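Local coordinates for protein phosphoribosylglycinamide synthetase (Anaerococcus prevotii, PDB 4DIM) that probably acts as an ATP-dependent ligase of the ATP-grasp superfamily, binding ATP and a metal ion, at residues Phe209-Gly214 with Ile291-Glu296; Cys258-Asp263 with Ile274-Arg279; Pro286-Ile291 with Gly324-Ile329; Met328-Glu333 with Asn371-Gln376; Val352-Phe357 with Gly375-Lys380. One frame throughout, in Å; residues are numbered along the deposited sequence.

Contact 1 of 5, residues Phe209-Gly214 with Ile291-Glu296; sequences FVMPHG and INYGIE
A Met-aromatic contact joins Met211 to Tyr293, the last residue of helix 285-293. Met211 is present as selenomethionine. Its SE lies 4.9 Å from the centroid of the Tyr293 ring and 54° off the ring normal, an oblique approach. The selenium touches the ring at CE2, with Met211 SE 3.9 Å from Tyr293 CE2. The two side chains run past one another in opposite senses, which carries Tyr293 OH up to the strand. This hydroxyl oxygen sits 3.5 Å from Met211 CB and 3.6 Å from Phe209 CB. Phe209 supplies a second aromatic group. Its CG stands between the backbone N and the carbonyl carbon (chi1 66°), and one ring face is turned to Tyr293 CE2. The ring planes are inclined at 45°, with Phe209 CD1 3.8 Å from Tyr293 CE2. All this lies where the helix packs on strand 206-219, within the large antiparallel sheet of the ATP-grasp fold. Without the Tyr293 ring, as with an alanine here, Met211 SE would probably lose its aromatic partner and a gap would open beside Phe209. Asn292 borders the selenium from the helix side, with its OD1 3.6 Å from Met211 SE. Trp314 meets the Tyr293 ring edge-to-face and also touches the Phe209 ring. After Tyr293 the chain leaves the helix at Gly294, which has positive phi.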
# COMPACT_ATOMS: atom_id res chain seq x y z
N PHE A 209 -5.89 -0.00 15.30
CA PHE A 209 -6.63 -1.08 14.66
C PHE A 209 -5.77 -1.87 13.68
O PHE A 209 -4.66 -1.48 13.34
CB PHE A 209 -7.86 -0.50 13.91
CG PHE A 209 -7.50 0.38 12.74
CD1 PHE A 209 -7.22 -0.16 11.51
CD2 PHE A 209 -7.47 1.76 12.88
CE1 PHE A 209 -6.88 0.66 10.45
CE2 PHE A 209 -7.09 2.56 11.83
CZ PHE A 209 -6.81 2.01 10.61
N VAL A 210 -6.30 -2.99 13.26
CA VAL A 210 -5.80 -3.81 12.18
C VAL A 210 -7.05 -4.18 11.39
O VAL A 210 -7.99 -4.78 11.94
CB VAL A 210 -4.92 -5.02 12.56
CG1 VAL A 210 -4.32 -5.65 11.32
CG2 VAL A 210 -3.81 -4.60 13.51
N MSE A 211 -7.13 -3.70 10.15
CA MSE A 211 -8.28 -3.95 9.30
C MSE A 211 -7.91 -4.85 8.11
O MSE A 211 -7.48 -4.33 7.08
CB MSE A 211 -8.86 -2.62 8.79
CG MSE A 211 -10.23 -2.80 8.10
SE MSE A 211 -10.69 -1.23 7.07
CE MSE A 211 -9.58 -1.59 5.69
N PRO A 212 -8.22 -6.16 8.19
CA PRO A 212 -8.00 -7.03 7.01
C PRO A 212 -8.85 -6.60 5.82
O PRO A 212 -9.89 -5.98 5.98
CB PRO A 212 -8.41 -8.42 7.53
CG PRO A 212 -8.23 -8.33 9.00
CD PRO A 212 -8.59 -6.95 9.38
N HIS A 213 -8.36 -6.86 4.61
CA HIS A 213 -9.11 -6.50 3.41
C HIS A 213 -8.79 -7.42 2.24
O HIS A 213 -7.72 -8.05 2.16
CB HIS A 213 -8.93 -5.02 3.00
CG HIS A 213 -7.51 -4.57 2.88
ND1 HIS A 213 -6.77 -4.85 1.74
CD2 HIS A 213 -6.76 -3.84 3.73
CE1 HIS A 213 -5.57 -4.35 1.97
NE2 HIS A 213 -5.53 -3.70 3.15
N GLY A 214 -9.77 -7.53 1.37
CA GLY A 214 -9.68 -8.37 0.20
C GLY A 214 -8.96 -7.66 -0.91
O GLY A 214 -9.01 -6.43 -0.98
N ILE A 291 -14.94 4.09 5.16
CA ILE A 291 -16.23 3.34 5.08
C ILE A 291 -16.40 2.36 6.28
O ILE A 291 -17.42 2.38 6.95
CB ILE A 291 -16.33 2.56 3.72
CG1 ILE A 291 -16.61 3.50 2.55
CG2 ILE A 291 -17.36 1.46 3.77
CD1 ILE A 291 -16.28 2.95 1.15
N ASN A 292 -15.40 1.51 6.51
CA ASN A 292 -15.42 0.47 7.53
C ASN A 292 -15.52 0.96 8.94
O ASN A 292 -16.22 0.32 9.72
CB ASN A 292 -14.19 -0.37 7.42
CG ASN A 292 -14.13 -1.54 8.31
OD1 ASN A 292 -13.44 -1.48 9.31
ND2 ASN A 292 -14.83 -2.62 7.95
N TYR A 293 -14.86 2.06 9.31
CA TYR A 293 -14.99 2.58 10.69
C TYR A 293 -15.84 3.83 10.82
O TYR A 293 -16.09 4.27 11.95
CB TYR A 293 -13.61 2.89 11.25
CG TYR A 293 -12.75 1.66 11.39
CD1 TYR A 293 -13.04 0.70 12.35
CD2 TYR A 293 -11.66 1.45 10.55
CE1 TYR A 293 -12.27 -0.45 12.47
CE2 TYR A 293 -10.90 0.29 10.65
CZ TYR A 293 -11.19 -0.64 11.64
OH TYR A 293 -10.47 -1.78 11.80
N GLY A 294 -16.27 4.43 9.70
CA GLY A 294 -17.02 5.67 9.70
C GLY A 294 -16.22 6.83 10.26
O GLY A 294 -16.73 7.62 11.09
N ILE A 295 -14.97 6.94 9.81
CA ILE A 295 -14.03 7.96 10.27
C ILE A 295 -13.48 8.78 9.09
O ILE A 295 -13.83 8.54 7.92
CB ILE A 295 -12.86 7.30 11.06
CG1 ILE A 295 -12.10 6.27 10.19
CG2 ILE A 295 -13.33 6.70 12.37
CD1 ILE A 295 -10.87 5.81 10.74
N GLU A 296 -12.64 9.79 9.44
CA GLU A 296 -11.86 10.66 8.55
C GLU A 296 -10.38 10.32 8.79
O GLU A 296 -9.74 10.81 9.72
CB GLU A 296 -12.18 12.12 8.86
CG GLU A 296 -13.62 12.47 8.56
CD GLU A 296 -13.97 13.91 8.85
OE1 GLU A 296 -14.23 14.24 10.03
OE2 GLU A 296 -13.95 14.71 7.89

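Contact 2 of 5, residues Cys258-Asp263 with Ile274-Arg279; sequences CAVNVD and IELTGR
Cys258 CB lies 3.5 Å from the O of Gly278, the centre of an inverse gamma turn. Val260 CG1 reaches Leu276 CD2 at 3.9 Å. Asn261 N donates to Thr277 O at 3.1 Å and Thr277 N to Asn261 O at 2.9 Å, a hydrogen-bonded antiparallel pair. Asn261 OD1 is taken by Gln199. Val262 lies alongside Leu276 in a non-hydrogen-bonded pair, with Val262 CG2 3.8 Å from Leu276 CD1. A chi1 of -164° sets Leu276 CG opposite its backbone N, sending CD2 to Val260 and CD1 to Val262. Were Leu276 shortened to an alanine, the methyls of Val260 and Val262 would probably lose the branches they pack against. Ile274 and Glu275 both face Asp263, a classic beta bulge. Asp263 N donates straight to Glu275 O at 3.0 Å (172°). Asp263 O accepts from Ile274 N at 2.7 Å and, weakly, from Glu275 N. The Asp263 and Glu275 carboxylates are nearly perpendicular (88°); Lys110 forms a salt bridge with Glu275. Arg279 NE and Thr277 OG1 both bind Asp81. In the large sheet strand 270-277 is outermost within the chain, strand 258-267 bonds onward to strand 194-203, and Leu276 packs on Ala249 and Leu253 of helix 236-253.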
# COMPACT_ATOMS: atom_id res chain seq x y z
N CYS A 258 2.54 6.49 12.33
CA CYS A 258 2.34 6.26 10.93
C CYS A 258 1.18 5.36 10.70
O CYS A 258 0.84 4.55 11.56
CB CYS A 258 3.61 5.68 10.28
SG CYS A 258 4.09 4.05 10.90
N ALA A 259 0.60 5.48 9.49
CA ALA A 259 -0.41 4.56 8.98
C ALA A 259 0.39 3.42 8.40
O ALA A 259 1.53 3.65 8.01
CB ALA A 259 -1.28 5.26 7.94
N VAL A 260 -0.11 2.23 8.42
CA VAL A 260 0.62 1.03 7.95
C VAL A 260 -0.19 0.25 6.93
O VAL A 260 -1.41 0.12 7.02
CB VAL A 260 0.97 0.13 9.18
CG1 VAL A 260 1.65 -1.18 8.77
CG2 VAL A 260 1.81 0.91 10.21
N ASN A 261 0.53 -0.29 5.98
CA ASN A 261 0.03 -1.08 4.86
C ASN A 261 0.76 -2.39 4.85
O ASN A 261 1.97 -2.37 4.91
CB ASN A 261 0.27 -0.33 3.55
CG ASN A 261 -0.22 -1.10 2.35
OD1 ASN A 261 -1.42 -1.29 2.16
ND2 ASN A 261 0.67 -1.70 1.62
N VAL A 262 0.02 -3.49 4.86
CA VAL A 262 0.52 -4.86 4.94
C VAL A 262 -0.06 -5.80 3.84
O VAL A 262 -1.24 -5.71 3.46
CB VAL A 262 0.20 -5.47 6.33
CG1 VAL A 262 1.13 -6.64 6.63
CG2 VAL A 262 0.29 -4.42 7.44
N ASP A 263 0.83 -6.71 3.36
CA ASP A 263 0.52 -7.78 2.40
C ASP A 263 0.66 -9.06 3.18
O ASP A 263 1.75 -9.36 3.68
CB ASP A 263 1.44 -7.77 1.16
CG ASP A 263 1.46 -6.51 0.32
OD1 ASP A 263 0.40 -5.85 0.20
OD2 ASP A 263 2.51 -6.24 -0.33
N ILE A 274 4.02 -10.80 4.19
CA ILE A 274 4.92 -10.75 3.04
C ILE A 274 5.68 -9.40 3.02
O ILE A 274 6.89 -9.40 2.98
CB ILE A 274 4.17 -10.94 1.71
CG1 ILE A 274 3.40 -12.25 1.69
CG2 ILE A 274 5.16 -10.89 0.54
CD1 ILE A 274 2.13 -12.13 0.79
N GLU A 275 4.95 -8.28 3.00
CA GLU A 275 5.47 -6.91 2.96
C GLU A 275 4.75 -6.04 4.01
O GLU A 275 3.59 -6.26 4.30
CB GLU A 275 5.29 -6.24 1.56
CG GLU A 275 5.65 -7.02 0.32
CD GLU A 275 7.13 -7.34 0.10
OE1 GLU A 275 7.97 -6.88 0.90
OE2 GLU A 275 7.43 -8.05 -0.90
N LEU A 276 5.45 -5.03 4.53
CA LEU A 276 4.94 -4.09 5.52
C LEU A 276 5.60 -2.73 5.33
O LEU A 276 6.82 -2.63 5.41
CB LEU A 276 5.20 -4.62 6.94
CG LEU A 276 4.37 -3.92 8.04
CD1 LEU A 276 3.74 -4.91 9.04
CD2 LEU A 276 5.16 -2.88 8.78
N THR A 277 4.82 -1.67 5.11
CA THR A 277 5.38 -0.32 4.92
C THR A 277 4.67 0.68 5.88
O THR A 277 3.49 0.54 6.13
CB THR A 277 5.34 0.07 3.43
OG1 THR A 277 5.64 1.44 3.25
CG2 THR A 277 4.05 -0.20 2.78
N GLY A 278 5.39 1.67 6.39
CA GLY A 278 4.83 2.68 7.29
C GLY A 278 4.11 3.83 6.60
O GLY A 278 4.35 4.99 6.92
N ARG A 279 3.22 3.52 5.65
CA ARG A 279 2.32 4.48 5.03
C ARG A 279 0.99 3.76 4.59
O ARG A 279 0.90 2.53 4.55
CB ARG A 279 2.99 5.26 3.89
CG ARG A 279 3.70 4.45 2.82
CD ARG A 279 2.75 3.95 1.78
NE ARG A 279 3.35 2.91 0.95
CZ ARG A 279 2.67 2.11 0.13
NH1 ARG A 279 3.30 1.19 -0.59
NH2 ARG A 279 1.36 2.22 0.02

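Contact 3 of 5, residues Pro286-Ile291 with Gly324-Ile329; sequences PELVEI and GLARMI
Leu288 and Ile291 carry this contact from the helix and meet the strand at Gly324. The main interaction is of methyl groups with backbone. Leu288 CD2 lies 3.5 Å from Gly324 C and 3.7 Å from Leu325 N, so it rests on the peptide that joins these two residues. Ile291 CG2 comes to 3.8 Å from Gly324 CA. Gly324 has no side chain, and this lets both methyls close directly on the main chain. The Leu288 CG is anti to the carbonyl carbon (chi1 -64°), and from it the two methyls reach different residues. CD2 serves the Gly324 peptide and CD1 goes to Ala326.

Contact between side chains is slighter. Leu288 CD1 approaches Ala326 CB at 4.3 Å. The touching atoms are apolar carbons and backbone atoms.

Polar groups find their partners elsewhere. Within the helix, Ile291 N donates to Glu287 O at 3.0 Å. Glu287 OE2 bonds to Tyr298, and Arg327 on the strand forms a salt bridge with Glu216.

The helix and strand segments run nearly antiparallel, at 165°, and their axes come within 8.5 Å. Strand 323-329 lies inside the large antiparallel sheet. Gly324 and Ala326 bond to Val230 and His228 of strand 223-230, and Leu325 and Arg327 bond to Val379 and Ile377 of strand 375-381. Leu325 points away from helix 285-293 and packs on Cys387 and Leu391 of helix 384-395, so this strand is sandwiched between two helices.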
# COMPACT_ATOMS: atom_id res chain seq x y z
N PRO A 286 -7.57 4.00 1.79
CA PRO A 286 -7.96 4.93 2.87
C PRO A 286 -9.47 5.20 2.89
O PRO A 286 -10.08 5.35 3.93
CB PRO A 286 -7.17 6.20 2.56
CG PRO A 286 -6.17 5.81 1.53
CD PRO A 286 -6.70 4.66 0.80
N GLU A 287 -10.06 5.20 1.70
CA GLU A 287 -11.50 5.33 1.51
C GLU A 287 -12.21 4.10 2.10
O GLU A 287 -13.26 4.27 2.71
CB GLU A 287 -11.83 5.50 0.01
CG GLU A 287 -11.46 6.87 -0.56
CD GLU A 287 -10.01 7.20 -0.85
OE1 GLU A 287 -9.18 6.26 -0.88
OE2 GLU A 287 -9.70 8.39 -1.07
N LEU A 288 -11.64 2.88 2.01
CA LEU A 288 -12.26 1.71 2.64
C LEU A 288 -12.07 1.67 4.15
O LEU A 288 -12.96 1.13 4.85
CB LEU A 288 -11.75 0.40 2.04
CG LEU A 288 -12.09 0.16 0.55
CD1 LEU A 288 -11.43 -1.00 0.08
CD2 LEU A 288 -13.57 0.03 0.31
N VAL A 289 -10.99 2.30 4.67
CA VAL A 289 -10.82 2.47 6.13
C VAL A 289 -11.93 3.40 6.61
O VAL A 289 -12.57 3.14 7.63
CB VAL A 289 -9.43 3.01 6.54
CG1 VAL A 289 -9.33 3.11 8.04
CG2 VAL A 289 -8.30 2.14 6.06
N GLU A 290 -12.17 4.48 5.86
CA GLU A 290 -13.20 5.49 6.19
C GLU A 290 -14.59 4.85 6.21
O GLU A 290 -15.27 4.95 7.21
CB GLU A 290 -13.14 6.69 5.20
CG GLU A 290 -11.95 7.61 5.47
CD GLU A 290 -11.72 8.83 4.59
OE1 GLU A 290 -12.13 8.83 3.41
OE2 GLU A 290 -11.00 9.74 5.06
N ILE A 291 -14.94 4.09 5.16
CA ILE A 291 -16.23 3.34 5.08
C ILE A 291 -16.40 2.36 6.28
O ILE A 291 -17.42 2.38 6.95
CB ILE A 291 -16.33 2.56 3.72
CG1 ILE A 291 -16.61 3.50 2.55
CG2 ILE A 291 -17.36 1.46 3.77
CD1 ILE A 291 -16.28 2.95 1.15
N GLY A 324 -17.58 -2.14 2.15
CA GLY A 324 -17.06 -1.27 1.11
C GLY A 324 -16.37 -2.08 0.01
O GLY A 324 -15.85 -3.19 0.25
N LEU A 325 -16.47 -1.57 -1.24
CA LEU A 325 -15.91 -2.18 -2.45
C LEU A 325 -15.37 -1.07 -3.32
O LEU A 325 -16.09 -0.12 -3.62
CB LEU A 325 -16.97 -3.01 -3.22
CG LEU A 325 -16.58 -3.61 -4.60
CD1 LEU A 325 -15.41 -4.55 -4.50
CD2 LEU A 325 -17.72 -4.32 -5.23
N ALA A 326 -14.12 -1.18 -3.72
CA ALA A 326 -13.44 -0.20 -4.58
C ALA A 326 -12.87 -0.93 -5.73
O ALA A 326 -12.18 -1.92 -5.52
CB ALA A 326 -12.34 0.53 -3.83
N ARG A 327 -13.19 -0.50 -6.94
CA ARG A 327 -12.66 -1.12 -8.14
C ARG A 327 -12.18 -0.12 -9.16
O ARG A 327 -12.88 0.86 -9.45
CB ARG A 327 -13.77 -1.97 -8.77
CG ARG A 327 -13.88 -3.31 -8.12
CD ARG A 327 -14.75 -4.19 -8.95
NE ARG A 327 -15.03 -5.43 -8.23
CZ ARG A 327 -16.09 -6.20 -8.39
NH1 ARG A 327 -17.02 -5.88 -9.29
NH2 ARG A 327 -16.24 -7.29 -7.66
N MSE A 328 -11.04 -0.44 -9.79
CA MSE A 328 -10.54 0.34 -10.91
C MSE A 328 -11.37 -0.01 -12.14
O MSE A 328 -11.69 -1.18 -12.34
CB MSE A 328 -9.06 0.07 -11.20
CG MSE A 328 -8.11 0.28 -9.99
SE MSE A 328 -8.25 2.02 -8.94
CE MSE A 328 -9.13 1.37 -7.27
N ILE A 329 -11.73 1.01 -12.95
CA ILE A 329 -12.38 0.85 -14.25
C ILE A 329 -11.26 0.59 -15.25
O ILE A 329 -10.34 1.39 -15.33
CB ILE A 329 -13.25 2.06 -14.69
CG1 ILE A 329 -14.35 2.38 -13.65
CG2 ILE A 329 -13.89 1.77 -16.07
CD1 ILE A 329 -15.05 3.68 -13.92

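Contact 4 of 5, residues Met328-Glu333 with Asn371-Gln376; sequences MIIETE and NDCIGQ
Ile329 is joined to both Gly375 and Ile374 through its backbone. Ile329 N donates to Gly375 O at 2.9 Å. The donor stands well above the carbonyl plane, 55° out of it. Ile329 O in turn accepts from Ile374 N at 2.9 Å, so both main-chain polar atoms of Ile329 are satisfied by the 371-376 segment. Gly375 O also receives a CA-H...O contact from Met328 CA. The Ile374 O is bonded instead to Phe357 N.

Met328 and Gln376 lie on one face of the sheet, Ile329 on the other. Cys373 SG packs on Met328 CB at 3.6 Å. Met328, a selenomethionine, bends at chi2 (-50°) and lies alongside Gln376, its SE 3.7 Å from Gln376 OE1. The amide nitrogen Gln376 NE2 is held by Glu353. Ile329 and Ile374 cross at about a right angle, with Ile329 CG2 4.2 Å from Ile374 CB. Ile374 CD1 also packs against Glu331 CB at 3.8 Å.

Beyond the paired residues, Glu331 OE2 accepts from Glu333 N through its anti lone pair.

The contact stands at one end of the strand pair 323-329 and 375-381. Met328 bonds on to Val226 of strand 223-230, Gln376 to Thr355 of strand 351-356, and Ile329 packs on Phe356.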
# COMPACT_ATOMS: atom_id res chain seq x y z
N MSE A 328 -11.04 -0.44 -9.79
CA MSE A 328 -10.54 0.34 -10.91
C MSE A 328 -11.37 -0.01 -12.14
O MSE A 328 -11.69 -1.18 -12.34
CB MSE A 328 -9.06 0.07 -11.20
CG MSE A 328 -8.11 0.28 -9.99
SE MSE A 328 -8.25 2.02 -8.94
CE MSE A 328 -9.13 1.37 -7.27
N ILE A 329 -11.73 1.01 -12.95
CA ILE A 329 -12.38 0.85 -14.25
C ILE A 329 -11.26 0.59 -15.25
O ILE A 329 -10.34 1.39 -15.33
CB ILE A 329 -13.25 2.06 -14.69
CG1 ILE A 329 -14.35 2.38 -13.65
CG2 ILE A 329 -13.89 1.77 -16.07
CD1 ILE A 329 -15.05 3.68 -13.92
N ILE A 330 -11.32 -0.51 -15.99
CA ILE A 330 -10.27 -0.86 -16.96
C ILE A 330 -10.87 -1.27 -18.29
O ILE A 330 -12.06 -1.59 -18.37
CB ILE A 330 -9.37 -1.99 -16.38
CG1 ILE A 330 -10.16 -3.28 -16.08
CG2 ILE A 330 -8.63 -1.51 -15.11
CD1 ILE A 330 -9.36 -4.46 -16.06
N GLU A 331 -10.04 -1.25 -19.35
CA GLU A 331 -10.42 -1.70 -20.70
C GLU A 331 -9.52 -2.87 -21.05
O GLU A 331 -8.31 -2.77 -20.92
CB GLU A 331 -10.33 -0.57 -21.74
CG GLU A 331 -10.71 -1.00 -23.15
CD GLU A 331 -12.11 -1.53 -23.34
OE1 GLU A 331 -13.08 -0.77 -23.08
OE2 GLU A 331 -12.25 -2.69 -23.79
N THR A 332 -10.12 -3.99 -21.48
CA THR A 332 -9.38 -5.23 -21.75
C THR A 332 -9.37 -5.71 -23.21
O THR A 332 -8.48 -6.48 -23.55
CB THR A 332 -9.99 -6.33 -20.90
OG1 THR A 332 -11.42 -6.21 -20.99
CG2 THR A 332 -9.54 -6.23 -19.43
N GLU A 333 -10.34 -5.30 -24.05
CA GLU A 333 -10.38 -5.73 -25.45
C GLU A 333 -10.62 -4.54 -26.39
O GLU A 333 -11.27 -4.69 -27.42
CB GLU A 333 -11.46 -6.82 -25.62
CG GLU A 333 -11.02 -8.21 -25.16
CD GLU A 333 -10.16 -8.96 -26.16
OE1 GLU A 333 -8.97 -9.22 -25.86
OE2 GLU A 333 -10.68 -9.31 -27.25
N ASN A 371 -1.37 2.40 -14.62
CA ASN A 371 -1.51 3.74 -15.21
C ASN A 371 -2.49 3.71 -16.38
O ASN A 371 -2.89 4.79 -16.85
CB ASN A 371 -0.16 4.30 -15.64
CG ASN A 371 0.84 4.34 -14.49
OD1 ASN A 371 0.76 5.22 -13.61
ND2 ASN A 371 1.71 3.34 -14.40
N ASP A 372 -2.91 2.50 -16.82
CA ASP A 372 -3.92 2.31 -17.87
C ASP A 372 -5.37 2.33 -17.30
O ASP A 372 -6.31 2.05 -18.05
CB ASP A 372 -3.67 0.99 -18.63
CG ASP A 372 -2.30 0.87 -19.25
OD1 ASP A 372 -1.88 1.83 -19.93
OD2 ASP A 372 -1.66 -0.19 -19.07
N CYS A 373 -5.58 2.65 -15.98
CA CYS A 373 -6.92 2.73 -15.39
C CYS A 373 -7.65 3.92 -15.99
O CYS A 373 -7.06 5.00 -16.12
CB CYS A 373 -6.86 2.84 -13.86
SG CYS A 373 -6.27 1.36 -12.99
N ILE A 374 -8.94 3.72 -16.35
CA ILE A 374 -9.82 4.76 -16.89
C ILE A 374 -10.44 5.57 -15.73
O ILE A 374 -10.71 6.76 -15.88
CB ILE A 374 -10.91 4.13 -17.80
CG1 ILE A 374 -10.26 3.57 -19.08
CG2 ILE A 374 -12.05 5.12 -18.12
CD1 ILE A 374 -9.88 2.09 -19.01
N GLY A 375 -10.63 4.93 -14.60
CA GLY A 375 -11.20 5.60 -13.44
C GLY A 375 -11.32 4.65 -12.28
O GLY A 375 -10.66 3.61 -12.24
N GLN A 376 -12.19 5.01 -11.33
CA GLN A 376 -12.45 4.18 -10.16
C GLN A 376 -13.82 4.46 -9.60
O GLN A 376 -14.34 5.57 -9.71
CB GLN A 376 -11.40 4.39 -9.08
CG GLN A 376 -11.45 5.76 -8.41
CD GLN A 376 -10.23 6.03 -7.60
OE1 GLN A 376 -9.18 5.42 -7.76
NE2 GLN A 376 -10.30 7.01 -6.76

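Contact 5 of 5, residues Val352-Phe357 with Gly375-Lys380; sequences VEITFF and GQIIVK
Glu353 and Ile378 pair through their main chains, and a classic beta bulge opens this ladder. Ile378 O accepts from both Val352 N, at 2.8 Å, and Glu353 N, at 3.1 Å. Ile378 N returns a bond to Glu353 O. Thr355 and Gln376 form a second hydrogen-bonded pair, the bond from Thr355 N the straighter.

Side-chain hydrogen bonds converge on one oxygen. Glu353 OE2 accepts from Gln376 NE2 at 2.7 Å, met on its syn side, 23° out of the carboxylate plane. It also accepts from Thr355 OG1 at 2.7 Å through its anti lone pair. The two bonds probably fix the carboxylate's rotation. With chi1 at 69°, the Gln376 chain runs beside Thr355 and brings NE2 to the carboxylate.

Strand 351-356 is outermost within the chain, at the edge of the large antiparallel sheet.

Aromatic contacts centre on Phe357. Gly375 CA makes a CH-pi contact over one face of Phe357, 3.6 Å from the ring centroid. Gln376 OE1 lies at the ring edge, 3.5 Å from Phe357 CZ. Arg17 adds a cation-pi contact to the same ring.

Val352 CG2 touches Lys380 CG at 3.8 Å, and Ile354 CG1 faces Ile377 CG1 at 4.3 Å.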
# COMPACT_ATOMS: atom_id res chain seq x y z
N VAL A 352 -19.98 6.24 -3.14
CA VAL A 352 -19.04 7.12 -2.48
C VAL A 352 -18.27 7.91 -3.53
O VAL A 352 -18.03 9.10 -3.35
CB VAL A 352 -18.09 6.28 -1.60
CG1 VAL A 352 -16.94 7.12 -1.07
CG2 VAL A 352 -18.87 5.60 -0.47
N GLU A 353 -17.85 7.24 -4.60
CA GLU A 353 -17.05 7.88 -5.62
C GLU A 353 -17.20 7.21 -6.97
O GLU A 353 -17.32 5.99 -7.04
CB GLU A 353 -15.58 7.84 -5.21
CG GLU A 353 -14.73 8.86 -5.91
CD GLU A 353 -13.24 8.65 -5.73
OE1 GLU A 353 -12.76 8.66 -4.57
OE2 GLU A 353 -12.56 8.46 -6.76
N ILE A 354 -17.25 8.04 -8.03
CA ILE A 354 -17.20 7.66 -9.44
C ILE A 354 -16.34 8.71 -10.07
O ILE A 354 -16.82 9.82 -10.30
CB ILE A 354 -18.54 7.48 -10.22
CG1 ILE A 354 -19.30 6.23 -9.76
CG2 ILE A 354 -18.23 7.37 -11.73
CD1 ILE A 354 -20.76 6.15 -10.29
N THR A 355 -15.06 8.42 -10.30
CA THR A 355 -14.19 9.40 -10.94
C THR A 355 -13.53 8.80 -12.14
O THR A 355 -13.15 7.62 -12.12
CB THR A 355 -13.15 9.94 -9.95
OG1 THR A 355 -12.36 8.87 -9.44
CG2 THR A 355 -13.78 10.75 -8.81
N PHE A 356 -13.36 9.63 -13.17
CA PHE A 356 -12.66 9.26 -14.39
C PHE A 356 -11.33 9.99 -14.43
O PHE A 356 -11.23 11.15 -14.02
CB PHE A 356 -13.53 9.55 -15.61
CG PHE A 356 -14.83 8.79 -15.56
CD1 PHE A 356 -14.84 7.40 -15.67
CD2 PHE A 356 -16.02 9.43 -15.23
CE1 PHE A 356 -16.03 6.69 -15.50
CE2 PHE A 356 -17.19 8.72 -15.05
CZ PHE A 356 -17.19 7.35 -15.21
N PHE A 357 -10.30 9.27 -14.88
CA PHE A 357 -8.93 9.76 -15.04
C PHE A 357 -8.64 10.21 -16.48
O PHE A 357 -7.75 11.03 -16.66
CB PHE A 357 -7.92 8.67 -14.66
CG PHE A 357 -8.16 7.98 -13.33
CD1 PHE A 357 -8.54 8.70 -12.21
CD2 PHE A 357 -7.89 6.63 -13.17
CE1 PHE A 357 -8.73 8.07 -11.00
CE2 PHE A 357 -8.07 6.00 -11.97
CZ PHE A 357 -8.53 6.72 -10.89
N GLY A 375 -10.63 4.93 -14.60
CA GLY A 375 -11.20 5.60 -13.44
C GLY A 375 -11.32 4.65 -12.28
O GLY A 375 -10.66 3.61 -12.24
N GLN A 376 -12.19 5.01 -11.33
CA GLN A 376 -12.45 4.18 -10.16
C GLN A 376 -13.82 4.46 -9.60
O GLN A 376 -14.34 5.57 -9.71
CB GLN A 376 -11.40 4.39 -9.08
CG GLN A 376 -11.45 5.76 -8.41
CD GLN A 376 -10.23 6.03 -7.60
OE1 GLN A 376 -9.18 5.42 -7.76
NE2 GLN A 376 -10.30 7.01 -6.76
N ILE A 377 -14.37 3.42 -8.97
CA ILE A 377 -15.69 3.39 -8.35
C ILE A 377 -15.55 2.94 -6.91
O ILE A 377 -14.91 1.92 -6.66
CB ILE A 377 -16.64 2.40 -9.10
CG1 ILE A 377 -16.81 2.80 -10.60
CG2 ILE A 377 -18.00 2.30 -8.39
CD1 ILE A 377 -17.34 1.70 -11.43
N ILE A 378 -16.23 3.63 -6.00
CA ILE A 378 -16.29 3.24 -4.61
C ILE A 378 -17.75 3.23 -4.17
O ILE A 378 -18.47 4.21 -4.32
CB ILE A 378 -15.43 4.08 -3.65
CG1 ILE A 378 -14.06 4.35 -4.21
CG2 ILE A 378 -15.34 3.34 -2.28
CD1 ILE A 378 -13.32 5.30 -3.45
N VAL A 379 -18.16 2.10 -3.59
CA VAL A 379 -19.50 1.90 -3.04
C VAL A 379 -19.37 1.36 -1.61
O VAL A 379 -18.32 0.84 -1.22
CB VAL A 379 -20.37 1.00 -3.89
CG1 VAL A 379 -20.47 1.56 -5.31
CG2 VAL A 379 -19.86 -0.44 -3.90
N LYS A 380 -20.45 1.60 -0.82
CA LYS A 380 -20.65 1.15 0.56
C LYS A 380 -22.08 0.60 0.66
O LYS A 380 -22.95 1.10 -0.04
CB LYS A 380 -20.41 2.31 1.58
CG LYS A 380 -21.36 3.51 1.48
CD LYS A 380 -21.06 4.51 2.58
CE LYS A 380 -21.78 5.83 2.51
NZ LYS A 380 -23.27 5.69 2.48

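In the fold
All five contacts reach one antiparallel sheet. Contact 2 lies at one edge and contact 5 at the other, their centres about 24 Å apart. Contacts 1 and 3 share Ile291 and use helix 285-293, which spans from strand 206-219 to strand 323-329; their centres are about 10 Å apart. Ile291 CD1 also packs on Ile378 CG2, tying the helix to contact 5. Contacts 3 and 5 are closest, with centres about 8 Å apart. Contact 4 shares Met328 and Ile329 with contact 3, and Gly375 and Gln376 with contact 5. Contact 2 touches none of the others; its nearest atoms are about 5 Å from contact 1.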